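Local structure of ketosynthase (Streptomyces sp. MSC090213JE08, 6KXD) at residues B[69-72]-B[73-76]; B[90-93]-B[94-97]; B[326-329]-B[330-334]; B[99-102]-B[103-107]. The protein forms part of a ketosynthase/chain length factor complex of a highly reducing type II polyketide synthase and probably takes part in polyketide chain assembly. All coordinates share one frame; numbering follows the deposited sequence.

All four contacts are local, between neighbouring residues of the chain, each closed before the next begins, so none nests in or crosses another. Contact 1 (69-76) comes first, where the loop after strand 63-65 enters helix 72-76. Contact 2 (90-97) lies in the next helix, 86-99. The two touch: Phe70 CE1 packs on Val93 CG2 at 3.7 Å, and Leu76 also reaches Val93. Contact 4 (99-107) follows, as a tight turn early in the loop from helix 86-99 to strand 114-119. Contact 3 (326-334) is far along the chain, at the start of helix 332-344. It lies nearest the chain centre and touches none of the others.

Contact 1 of 4, residues B[69-72]-B[73-76]; sequences GFDI and QEQL
Asp71 folds back over the first turn of helix 72-76 and caps it. Its CB lies beside the end of Glu74, 3.7 Å from Glu74 OE2. CG stands anti to the backbone N (chi1 173°), which swings the carboxylate toward the amides of the first turn. At the tip, Asp71 OD2 accepts from Glu74 N at 2.8 Å. The bond uses the anti lone pair and has an N-H...O angle of 155°. The same OD2 rests 3.3 Å from Glu74 CB. Asp71 is thus the N-cap residue. Its backbone also starts the helical bonding, with Gln75 N donating to Asp71 O at 2.9 Å. Leu76 N donates to Ile72 O in the next bond.

A water sits in the crook of this turn. It donates to Gly69 O, accepts from Asp71 N and Gln75 NE2, and reaches Glu74 OE2 by a weak bond. The carbon parts of the side chains also meet. Gln75 is bent at chi2. Its CG meets the Phe70 ring obliquely, 4.1 Å from Phe70 CE1, while its amide end turns to the water. Ile72 CG2 meets Leu76 CD1 at 4.3 Å. Phe70 and Ile72 then pack on helix 86-99, while Gln73 NE2 bonds to Thr81 OG1.

Two acidic groups come close here, with Asp71 OD2 4.5 Å from Glu74 OE2. Their repulsion is probably eased by the helix N terminus, whose amides would favour a negative Asp71.

Contact 2 of 4, residues B[90-93]-B[94-97]; sequences LALV and ASDG
Ser95 turns its hydroxyl back onto the carbonyl of Leu92 in the preceding turn of helix 86-99. OG lies between the backbone N and the carbonyl carbon (chi1 70°). From there Ser95 OG donates to Leu92 O at 2.6 Å. Asp96 N donates to the same Leu92 O at 3.0 Å, so this carbonyl serves two donors. The hydroxyl comes in at a wide bend (C=O...O angle 122°), while the amide approaches more nearly end-on. Ser95 OG also has a hydrogen bond with His165 NE2 of helix 156-165.

The tight part continues at Ala94. Its methyl CB rests 3.3 Å from Leu90 O, and Ala94 N donates to that same Leu90 O at 2.9 Å. The Ala94 methyl touches Cys233 and Leu235 of strand 229-240. The thiolase-type fold of ketosynthases is built from layers of helices and sheets. Helix 86-99 follows that plan by packing on strands 20-29 and 229-240, with Leu90 and Val93 reaching Val28. Leu92 touches Ala160 and Thr161 of helix 156-165.

Toward Asp96 and Gly97 the helix is partly open to solvent. Gly97 N still donates to Val93 O, but at a longer 3.2 Å. Asp96 CB passes 3.5 Å from Val93 O, and its carboxylate makes a salt bridge through OD2 to Arg164 NH2.

Contact 3 of 4, residues B[326-329]-B[330-334]; sequences GDTG and AASAS
Thr328 sets its side chain against the chain as it bends toward helix 332-344. Its OG1 lies between the backbone N and the carbonyl carbon (chi1 59°), which points the hydroxyl at Ser332. Thr328 OG1 comes to 3.2 Å from Ser332 N, but the angle is too poor for a hydrogen bond. The Thr328 CB rests on the methyl of Ala331, with CB to CB at 4.0 Å. Ser332 turns its OG anti to its own backbone N (chi1 -173°), and that hydroxyl bonds to Gln336 OE1, one turn further along the helix. Its CB stays 3.1 Å from Gly329 O.

An Asx turn leads into this bend. Asp327 OD1 accepts from Gly329 N at 3.1 Å, met from above the carboxylate plane. The other oxygen, Asp327 OD2, forms a salt bridge with Arg178 NH2, so both ends of the carboxylate are held. Gly329 has a positive phi (63°), a value that suits glycine. Two backbone bonds then close the turns: Ala331 N donates to Thr328 O at 3.0 Å, and Ser332 N to Gly329 O at 2.9 Å.

The buried Ala330 methyl points away from the preceding loop and meets Thr121 and Ser180. The Ala330 backbone N bonds to Glu206 OE1 and its O to Ser204 OG. Ser204 OG is also hydrogen-bonded to Ser334 OG.

Contact 4 of 4, residues B[99-102]-B[103-107]; sequences LLDA and DGNRA
The carboxylate of Asp101 gathers three donors from the residues that follow it. Asp101 OD1 accepts from Asp103 N at 2.7 Å and from Asn105 N at 3.0 Å. These two amides reach it from opposite faces of the carboxylate plane. Asp101 OD2 takes the side-chain amide, Asn105 ND2, at 2.8 Å through its syn lone pair. The carboxylate and amide planes are 70° apart, so the two groups meet steeply turned. CG of Asp101 sits between the backbone N and the carbonyl carbon (chi1 72°), which holds the carboxylate over the turn.

The backbone is bonded as well. Gly104 N donates to Asp101 O at 3.0 Å, closing a type I turn from Asp101 to Gly104. Asp101 N in turn donates to Asn105 O at 2.8 Å. With Gly104 at positive phi (87°), this is a type I turn with a G1 beta bulge. It forms the tight end of a short hairpin-like loop held by a single bridge, Leu100 with Arg106. Asn105 O also receives a CA-H...O contact from Leu100 CA.

Next along, Ala107 N donates to Leu99 O at 2.8 Å, and Leu99 has a further backbone bond with Val108. The Leu99 side chain packs on His165 and Thr110. At the surface, Leu100 CD2 lies over one face of the Arg106 guanidinium, offset toward its rim and 3.9 Å from Arg106 NH2. The bent arginine chain also touches His165.

Contact 1 of 4, residues B[69-72]-B[73-76]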
ATOM      1  N   GLY B  69       1.193  28.588   7.276  1.00 55.18           N
ATOM      2  CA  GLY B  69      -0.189  29.053   7.323  1.00 57.05           C
ATOM      3  C   GLY B  69      -1.173  27.901   7.186  1.00 55.80           C
ATOM      4  O   GLY B  69      -2.259  28.075   6.652  1.00 58.17           O
ATOM      5  N   PHE B  70      -0.775  26.704   7.623  1.00 45.49           N
ATOM      6  CA  PHE B  70      -1.620  25.538   7.409  1.00 51.51           C
ATOM      7  C   PHE B  70      -2.344  25.176   8.699  1.00 51.58           C
ATOM      8  O   PHE B  70      -1.721  24.721   9.614  1.00 52.09           O
ATOM      9  CB  PHE B  70      -0.844  24.306   6.943  1.00 49.41           C
ATOM     10  CG  PHE B  70      -1.758  23.196   6.499  1.00 45.58           C
ATOM     11  CD1 PHE B  70      -2.378  23.249   5.264  1.00 43.78           C
ATOM     12  CD2 PHE B  70      -2.029  22.117   7.316  1.00 47.08           C
ATOM     13  CE1 PHE B  70      -3.224  22.236   4.840  1.00 44.42           C
ATOM     14  CE2 PHE B  70      -2.894  21.111   6.904  1.00 45.59           C
ATOM     15  CZ  PHE B  70      -3.494  21.174   5.669  1.00 43.99           C
ATOM     16  N   ASP B  71      -3.661  25.399   8.732  1.00 44.76           N
ATOM     17  CA  ASP B  71      -4.453  25.014   9.875  1.00 47.84           C
ATOM     18  C   ASP B  71      -5.607  24.167   9.360  1.00 42.16           C
ATOM     19  O   ASP B  71      -6.318  24.584   8.457  1.00 44.56           O
ATOM     20  CB  ASP B  71      -4.971  26.231  10.654  1.00 51.54           C
ATOM     21  CG  ASP B  71      -5.936  25.854  11.769  1.00 53.74           C
ATOM     22  OD1 ASP B  71      -5.457  25.535  12.862  1.00 65.94           O
ATOM     23  OD2 ASP B  71      -7.144  25.747  11.490  1.00 48.99           O
ATOM     24  N   ILE B  72      -5.765  22.986   9.945  1.00 45.30           N
ATOM     25  CA  ILE B  72      -6.616  21.994   9.383  1.00 42.38           C
ATOM     26  C   ILE B  72      -8.040  22.543   9.332  1.00 42.69           C
ATOM     27  O   ILE B  72      -8.688  22.454   8.297  1.00 44.15           O
ATOM     28  CB  ILE B  72      -6.495  20.689  10.168  1.00 43.05           C
ATOM     29  CG1 ILE B  72      -5.097  20.091   9.941  1.00 43.23           C
ATOM     30  CG2 ILE B  72      -7.626  19.736   9.839  1.00 45.27           C
ATOM     31  CD1 ILE B  72      -4.818  18.883  10.817  1.00 46.07           C
ATOM     32  N   GLN B  73      -8.484  23.125  10.442  1.00 41.29           N
ATOM     33  CA  GLN B  73      -9.911  23.497  10.545  1.00 46.22           C
ATOM     34  C   GLN B  73     -10.185  24.735   9.693  1.00 42.01           C
ATOM     35  O   GLN B  73     -11.258  24.854   9.112  1.00 41.82           O
ATOM     36  CB  GLN B  73     -10.299  23.610  12.019  1.00 53.34           C
ATOM     37  CG  GLN B  73     -10.403  22.244  12.693  1.00 52.53           C
ATOM     38  CD  GLN B  73     -11.298  22.253  13.908  1.00 62.04           C
ATOM     39  OE1 GLN B  73     -11.090  23.065  14.808  1.00 58.95           O
ATOM     40  NE2 GLN B  73     -12.273  21.336  13.956  1.00 52.48           N
ATOM     41  N   GLU B  74      -9.189  25.619   9.575  1.00 45.28           N
ATOM     42  CA  GLU B  74      -9.256  26.789   8.741  1.00 49.36           C
ATOM     43  C   GLU B  74      -9.409  26.376   7.277  1.00 46.93           C
ATOM     44  O   GLU B  74     -10.185  26.968   6.539  1.00 42.96           O
ATOM     45  CB  GLU B  74      -7.997  27.638   8.918  1.00 54.10           C
ATOM     46  CG  GLU B  74      -8.039  28.938   8.158  1.00 57.95           C
ATOM     47  CD  GLU B  74      -6.849  29.847   8.408  1.00 68.35           C
ATOM     48  OE1 GLU B  74      -6.869  30.977   7.895  1.00 71.56           O
ATOM     49  OE2 GLU B  74      -5.909  29.418   9.108  1.00 67.71           O
ATOM     50  N   GLN B  75      -8.638  25.369   6.860  1.00 43.05           N
ATOM     51  CA  GLN B  75      -8.690  24.876   5.506  1.00 43.58           C
ATOM     52  C   GLN B  75      -9.932  24.022   5.244  1.00 40.84           C
ATOM     53  O   GLN B  75     -10.488  24.138   4.157  1.00 42.22           O
ATOM     54  CB  GLN B  75      -7.402  24.096   5.207  1.00 44.06           C
ATOM     55  CG  GLN B  75      -6.193  25.026   5.173  1.00 48.98           C
ATOM     56  CD  GLN B  75      -6.299  26.009   4.030  1.00 48.05           C
ATOM     57  OE1 GLN B  75      -6.654  25.648   2.910  1.00 46.03           O
ATOM     58  NE2 GLN B  75      -6.010  27.270   4.306  1.00 48.26           N
ATOM     59  N   LEU B  76     -10.331  23.157   6.185  1.00 38.91           N
ATOM     60  CA  LEU B  76     -11.283  22.117   5.860  1.00 37.29           C
ATOM     61  C   LEU B  76     -12.601  22.304   6.603  1.00 39.46           C
ATOM     62  O   LEU B  76     -13.504  21.548   6.377  1.00 44.12           O
ATOM     63  CB  LEU B  76     -10.673  20.764   6.202  1.00 39.68           C
ATOM     64  CG  LEU B  76      -9.506  20.401   5.294  1.00 37.62           C
ATOM     65  CD1 LEU B  76      -8.858  19.116   5.794  1.00 38.79           C
ATOM     66  CD2 LEU B  76     -10.015  20.231   3.874  1.00 39.69           C
TER
HETATM   67  O   HOH W   1      -4.840  27.422   6.968  1.00 49.38           O

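Contact 2 of 4, residues B[90-93]-B[94-97]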
ATOM      1  N   LEU B  90      -3.480  17.280   4.637  1.00 36.57           N
ATOM      2  CA  LEU B  90      -2.702  17.760   3.510  1.00 38.60           C
ATOM      3  C   LEU B  90      -3.211  17.186   2.193  1.00 34.34           C
ATOM      4  O   LEU B  90      -3.234  17.893   1.160  1.00 35.37           O
ATOM      5  CB  LEU B  90      -1.259  17.335   3.705  1.00 37.40           C
ATOM      6  CG  LEU B  90      -0.537  18.082   4.814  1.00 37.96           C
ATOM      7  CD1 LEU B  90       0.722  17.309   5.126  1.00 39.06           C
ATOM      8  CD2 LEU B  90      -0.251  19.509   4.439  1.00 40.22           C
ATOM      9  N   ALA B  91      -3.515  15.885   2.199  1.00 32.59           N
ATOM     10  CA  ALA B  91      -4.027  15.188   1.041  1.00 34.95           C
ATOM     11  C   ALA B  91      -5.341  15.829   0.622  1.00 36.99           C
ATOM     12  O   ALA B  91      -5.594  16.019  -0.588  1.00 34.35           O
ATOM     13  CB  ALA B  91      -4.239  13.729   1.308  1.00 37.44           C
ATOM     14  N   LEU B  92      -6.181  16.148   1.618  1.00 34.93           N
ATOM     15  CA  LEU B  92      -7.544  16.665   1.268  1.00 36.39           C
ATOM     16  C   LEU B  92      -7.419  18.043   0.633  1.00 36.07           C
ATOM     17  O   LEU B  92      -8.101  18.296  -0.362  1.00 36.58           O
ATOM     18  CB  LEU B  92      -8.463  16.722   2.481  1.00 36.52           C
ATOM     19  CG  LEU B  92      -8.842  15.362   3.061  1.00 34.50           C
ATOM     20  CD1 LEU B  92      -9.808  15.503   4.233  1.00 36.08           C
ATOM     21  CD2 LEU B  92      -9.412  14.444   2.019  1.00 33.71           C
ATOM     22  N   VAL B  93      -6.574  18.881   1.217  1.00 35.41           N
ATOM     23  CA  VAL B  93      -6.395  20.215   0.698  1.00 38.04           C
ATOM     24  C   VAL B  93      -5.792  20.098  -0.697  1.00 39.15           C
ATOM     25  O   VAL B  93      -6.237  20.736  -1.616  1.00 36.00           O
ATOM     26  CB  VAL B  93      -5.551  21.107   1.608  1.00 35.57           C
ATOM     27  CG1 VAL B  93      -5.293  22.452   0.914  1.00 40.66           C
ATOM     28  CG2 VAL B  93      -6.238  21.332   2.941  1.00 40.18           C
ATOM     29  N   ALA B  94      -4.875  19.157  -0.876  1.00 35.05           N
ATOM     30  CA  ALA B  94      -4.305  19.018  -2.186  1.00 38.39           C
ATOM     31  C   ALA B  94      -5.373  18.560  -3.184  1.00 36.78           C
ATOM     32  O   ALA B  94      -5.364  18.979  -4.353  1.00 38.51           O
ATOM     33  CB  ALA B  94      -3.131  18.076  -2.160  1.00 38.18           C
ATOM     34  N   SER B  95      -6.277  17.663  -2.741  1.00 35.14           N
ATOM     35  CA  SER B  95      -7.298  17.109  -3.617  1.00 34.93           C
ATOM     36  C   SER B  95      -8.204  18.225  -4.127  1.00 33.00           C
ATOM     37  O   SER B  95      -8.648  18.133  -5.243  1.00 36.76           O
ATOM     38  CB  SER B  95      -8.103  15.988  -3.006  1.00 34.18           C
ATOM     39  OG  SER B  95      -8.963  16.409  -1.979  1.00 39.22           O
ATOM     40  N   ASP B  96      -8.533  19.156  -3.246  1.00 37.56           N
ATOM     41  CA  ASP B  96      -9.358  20.302  -3.593  1.00 36.68           C
ATOM     42  C   ASP B  96      -8.675  21.162  -4.659  1.00 38.31           C
ATOM     43  O   ASP B  96      -9.334  21.584  -5.615  1.00 38.11           O
ATOM     44  CB  ASP B  96      -9.641  21.158  -2.370  1.00 36.65           C
ATOM     45  CG  ASP B  96     -10.754  20.604  -1.498  1.00 40.23           C
ATOM     46  OD1 ASP B  96     -11.185  19.459  -1.747  1.00 41.73           O
ATOM     47  OD2 ASP B  96     -11.133  21.320  -0.553  1.00 44.32           O
ATOM     48  N   GLY B  97      -7.370  21.395  -4.504  1.00 36.39           N
ATOM     49  CA  GLY B  97      -6.579  22.156  -5.500  1.00 40.41           C
ATOM     50  C   GLY B  97      -6.594  21.461  -6.844  1.00 41.61           C
ATOM     51  O   GLY B  97      -6.566  22.096  -7.896  1.00 40.94           O
TER

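Contact 3 of 4, residues B[326-329]-B[330-334]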
ATOM      1  N   GLY B 326      13.545  20.662   2.245  1.00 42.51           N
ATOM      2  CA  GLY B 326      13.878  19.631   3.159  1.00 42.10           C
ATOM      3  C   GLY B 326      13.609  18.269   2.560  1.00 46.18           C
ATOM      4  O   GLY B 326      13.243  18.144   1.377  1.00 44.29           O
ATOM      5  N   ASP B 327      13.816  17.247   3.384  1.00 45.18           N
ATOM      6  CA  ASP B 327      13.524  15.893   3.045  1.00 43.06           C
ATOM      7  C   ASP B 327      12.020  15.736   3.213  1.00 43.23           C
ATOM      8  O   ASP B 327      11.559  15.734   4.354  1.00 41.93           O
ATOM      9  CB  ASP B 327      14.288  14.891   3.918  1.00 44.34           C
ATOM     10  CG  ASP B 327      14.033  13.434   3.560  1.00 48.35           C
ATOM     11  OD1 ASP B 327      13.279  13.178   2.596  1.00 49.23           O
ATOM     12  OD2 ASP B 327      14.592  12.562   4.221  1.00 49.12           O
ATOM     13  N   THR B 328      11.278  15.734   2.093  1.00 38.39           N
ATOM     14  CA  THR B 328       9.812  15.701   2.185  1.00 37.72           C
ATOM     15  C   THR B 328       9.295  14.265   2.178  1.00 38.55           C
ATOM     16  O   THR B 328       8.079  14.025   2.092  1.00 37.90           O
ATOM     17  CB  THR B 328       9.175  16.519   1.058  1.00 41.12           C
ATOM     18  OG1 THR B 328       9.585  15.980  -0.214  1.00 40.83           O
ATOM     19  CG2 THR B 328       9.561  17.971   1.165  1.00 42.70           C
ATOM     20  N   GLY B 329      10.180  13.278   2.328  1.00 38.53           N
ATOM     21  CA  GLY B 329       9.688  11.943   2.578  1.00 37.30           C
ATOM     22  C   GLY B 329       8.870  11.459   1.395  1.00 37.43           C
ATOM     23  O   GLY B 329       9.295  11.583   0.239  1.00 36.23           O
ATOM     24  N   ALA B 330       7.681  10.911   1.671  1.00 36.18           N
ATOM     25  CA  ALA B 330       6.847  10.336   0.637  1.00 37.41           C
ATOM     26  C   ALA B 330       6.436  11.390  -0.394  1.00 35.05           C
ATOM     27  O   ALA B 330       6.049  11.006  -1.504  1.00 37.20           O
ATOM     28  CB  ALA B 330       5.631   9.648   1.216  1.00 33.85           C
ATOM     29  N   ALA B 331       6.392  12.661   0.006  1.00 33.74           N
ATOM     30  CA  ALA B 331       5.963  13.686  -0.906  1.00 38.76           C
ATOM     31  C   ALA B 331       7.022  13.871  -2.002  1.00 37.72           C
ATOM     32  O   ALA B 331       6.706  14.394  -3.056  1.00 36.89           O
ATOM     33  CB  ALA B 331       5.676  14.986  -0.196  1.00 38.92           C
ATOM     34  N   SER B 332       8.261  13.455  -1.709  1.00 36.91           N
ATOM     35  CA  SER B 332       9.387  13.774  -2.572  1.00 38.44           C
ATOM     36  C   SER B 332       9.063  13.658  -4.064  1.00 36.80           C
ATOM     37  O   SER B 332       9.241  14.639  -4.740  1.00 37.14           O
ATOM     38  CB  SER B 332      10.609  12.979  -2.198  1.00 43.93           C
ATOM     39  OG  SER B 332      11.664  13.465  -2.978  1.00 51.95           O
ATOM     40  N   ALA B 333       8.721  12.468  -4.593  1.00 34.93           N
ATOM     41  CA  ALA B 333       8.704  12.301  -6.046  1.00 36.44           C
ATOM     42  C   ALA B 333       7.577  13.130  -6.646  1.00 37.83           C
ATOM     43  O   ALA B 333       7.685  13.569  -7.753  1.00 36.14           O
ATOM     44  CB  ALA B 333       8.604  10.856  -6.481  1.00 37.70           C
ATOM     45  N   SER B 334       6.490  13.327  -5.883  1.00 37.35           N
ATOM     46  CA  SER B 334       5.406  14.138  -6.378  1.00 36.60           C
ATOM     47  C   SER B 334       5.844  15.606  -6.471  1.00 38.08           C
ATOM     48  O   SER B 334       5.521  16.301  -7.434  1.00 38.04           O
ATOM     49  CB  SER B 334       4.173  13.941  -5.504  1.00 36.47           C
ATOM     50  OG  SER B 334       3.746  12.616  -5.588  1.00 37.93           O
TER

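Contact 4 of 4, residues B[99-102]-B[103-107]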
ATOM      1  N   LEU B  99      -9.004  19.110  -8.003  1.00 37.61           N
ATOM      2  CA  LEU B  99     -10.300  18.857  -8.621  1.00 40.65           C
ATOM      3  C   LEU B  99     -11.169  20.117  -8.746  1.00 38.34           C
ATOM      4  O   LEU B  99     -12.112  20.106  -9.531  1.00 39.99           O
ATOM      5  CB  LEU B  99     -11.037  17.806  -7.804  1.00 36.20           C
ATOM      6  CG  LEU B  99     -10.298  16.486  -7.679  1.00 39.12           C
ATOM      7  CD1 LEU B  99     -11.139  15.543  -6.861  1.00 42.09           C
ATOM      8  CD2 LEU B  99      -9.970  15.916  -9.058  1.00 41.82           C
ATOM      9  N   LEU B 100     -10.912  21.102  -7.912  1.00 38.11           N
ATOM     10  CA  LEU B 100     -11.669  22.307  -7.904  1.00 42.35           C
ATOM     11  C   LEU B 100     -10.791  23.429  -8.446  1.00 48.37           C
ATOM     12  O   LEU B 100      -9.568  23.361  -8.383  1.00 43.21           O
ATOM     13  CB  LEU B 100     -12.089  22.637  -6.487  1.00 41.75           C
ATOM     14  CG  LEU B 100     -12.851  21.537  -5.747  1.00 41.60           C
ATOM     15  CD1 LEU B 100     -13.147  21.992  -4.331  1.00 45.13           C
ATOM     16  CD2 LEU B 100     -14.089  21.081  -6.483  1.00 45.08           C
ATOM     17  N   ASP B 101     -11.440  24.489  -8.921  1.00 43.17           N
ATOM     18  CA  ASP B 101     -10.703  25.696  -9.261  1.00 45.59           C
ATOM     19  C   ASP B 101     -10.583  26.539  -7.996  1.00 37.77           C
ATOM     20  O   ASP B 101     -10.983  26.143  -6.865  1.00 41.75           O
ATOM     21  CB  ASP B 101     -11.321  26.416 -10.467  1.00 47.85           C
ATOM     22  CG  ASP B 101     -12.642  27.096 -10.179  1.00 48.04           C
ATOM     23  OD1 ASP B 101     -12.988  27.251  -8.982  1.00 47.28           O
ATOM     24  OD2 ASP B 101     -13.347  27.401 -11.150  1.00 53.80           O
ATOM     25  N   ALA B 102     -10.039  27.752  -8.151  1.00 46.47           N
ATOM     26  CA  ALA B 102      -9.781  28.623  -7.030  1.00 49.40           C
ATOM     27  C   ALA B 102     -11.090  29.063  -6.356  1.00 47.85           C
ATOM     28  O   ALA B 102     -11.081  29.323  -5.189  1.00 52.71           O
ATOM     29  CB  ALA B 102      -8.921  29.800  -7.466  1.00 50.29           C
ATOM     30  N   ASP B 103     -12.214  29.044  -7.070  1.00 49.01           N
ATOM     31  CA  ASP B 103     -13.492  29.472  -6.496  1.00 48.35           C
ATOM     32  C   ASP B 103     -14.309  28.285  -5.968  1.00 49.06           C
ATOM     33  O   ASP B 103     -15.433  28.451  -5.522  1.00 50.37           O
ATOM     34  CB  ASP B 103     -14.289  30.265  -7.526  1.00 59.50           C
ATOM     35  CG  ASP B 103     -13.571  31.541  -7.903  1.00 61.41           C
ATOM     36  OD1 ASP B 103     -13.043  32.195  -6.975  1.00 64.86           O
ATOM     37  OD2 ASP B 103     -13.504  31.832  -9.111  1.00 68.02           O
ATOM     38  N   GLY B 104     -13.759  27.077  -6.028  1.00 46.69           N
ATOM     39  CA  GLY B 104     -14.450  25.912  -5.515  1.00 50.13           C
ATOM     40  C   GLY B 104     -15.369  25.275  -6.530  1.00 42.80           C
ATOM     41  O   GLY B 104     -16.078  24.325  -6.197  1.00 47.91           O
ATOM     42  N   ASN B 105     -15.322  25.767  -7.771  1.00 46.99           N
ATOM     43  CA  ASN B 105     -15.959  25.161  -8.918  1.00 43.78           C
ATOM     44  C   ASN B 105     -15.263  23.834  -9.245  1.00 44.75           C
ATOM     45  O   ASN B 105     -14.065  23.643  -9.016  1.00 45.04           O
ATOM     46  CB  ASN B 105     -15.962  26.083 -10.150  1.00 44.77           C
ATOM     47  CG  ASN B 105     -16.451  27.480  -9.818  1.00 51.55           C
ATOM     48  OD1 ASN B 105     -17.344  27.638  -8.998  1.00 52.79           O
ATOM     49  ND2 ASN B 105     -15.858  28.490 -10.429  1.00 52.71           N
ATOM     50  N   ARG B 106     -16.014  22.947  -9.879  1.00 42.03           N
ATOM     51  CA  ARG B 106     -15.522  21.648 -10.206  1.00 45.76           C
ATOM     52  C   ARG B 106     -14.758  21.767 -11.525  1.00 49.70           C
ATOM     53  O   ARG B 106     -15.373  21.960 -12.570  1.00 50.34           O
ATOM     54  CB  ARG B 106     -16.708  20.687 -10.288  1.00 53.24           C
ATOM     55  CG  ARG B 106     -16.396  19.210 -10.110  1.00 66.58           C
ATOM     56  CD  ARG B 106     -17.458  18.580  -9.203  1.00 74.99           C
ATOM     57  NE  ARG B 106     -16.807  17.753  -8.193  1.00 78.42           N
ATOM     58  CZ  ARG B 106     -16.642  18.070  -6.905  1.00 87.49           C
ATOM     59  NH1 ARG B 106     -17.482  18.904  -6.300  1.00 62.84           N
ATOM     60  NH2 ARG B 106     -15.640  17.516  -6.222  1.00 73.85           N
ATOM     61  N   ALA B 107     -13.426  21.609 -11.462  1.00 42.78           N
ATOM     62  CA  ALA B 107     -12.567  21.748 -12.622  1.00 45.89           C
ATOM     63  C   ALA B 107     -12.384  20.400 -13.318  1.00 53.00           C
ATOM     64  O   ALA B 107     -12.109  20.356 -14.518  1.00 47.00           O
ATOM     65  CB  ALA B 107     -11.243  22.341 -12.247  1.00 48.79           C
TER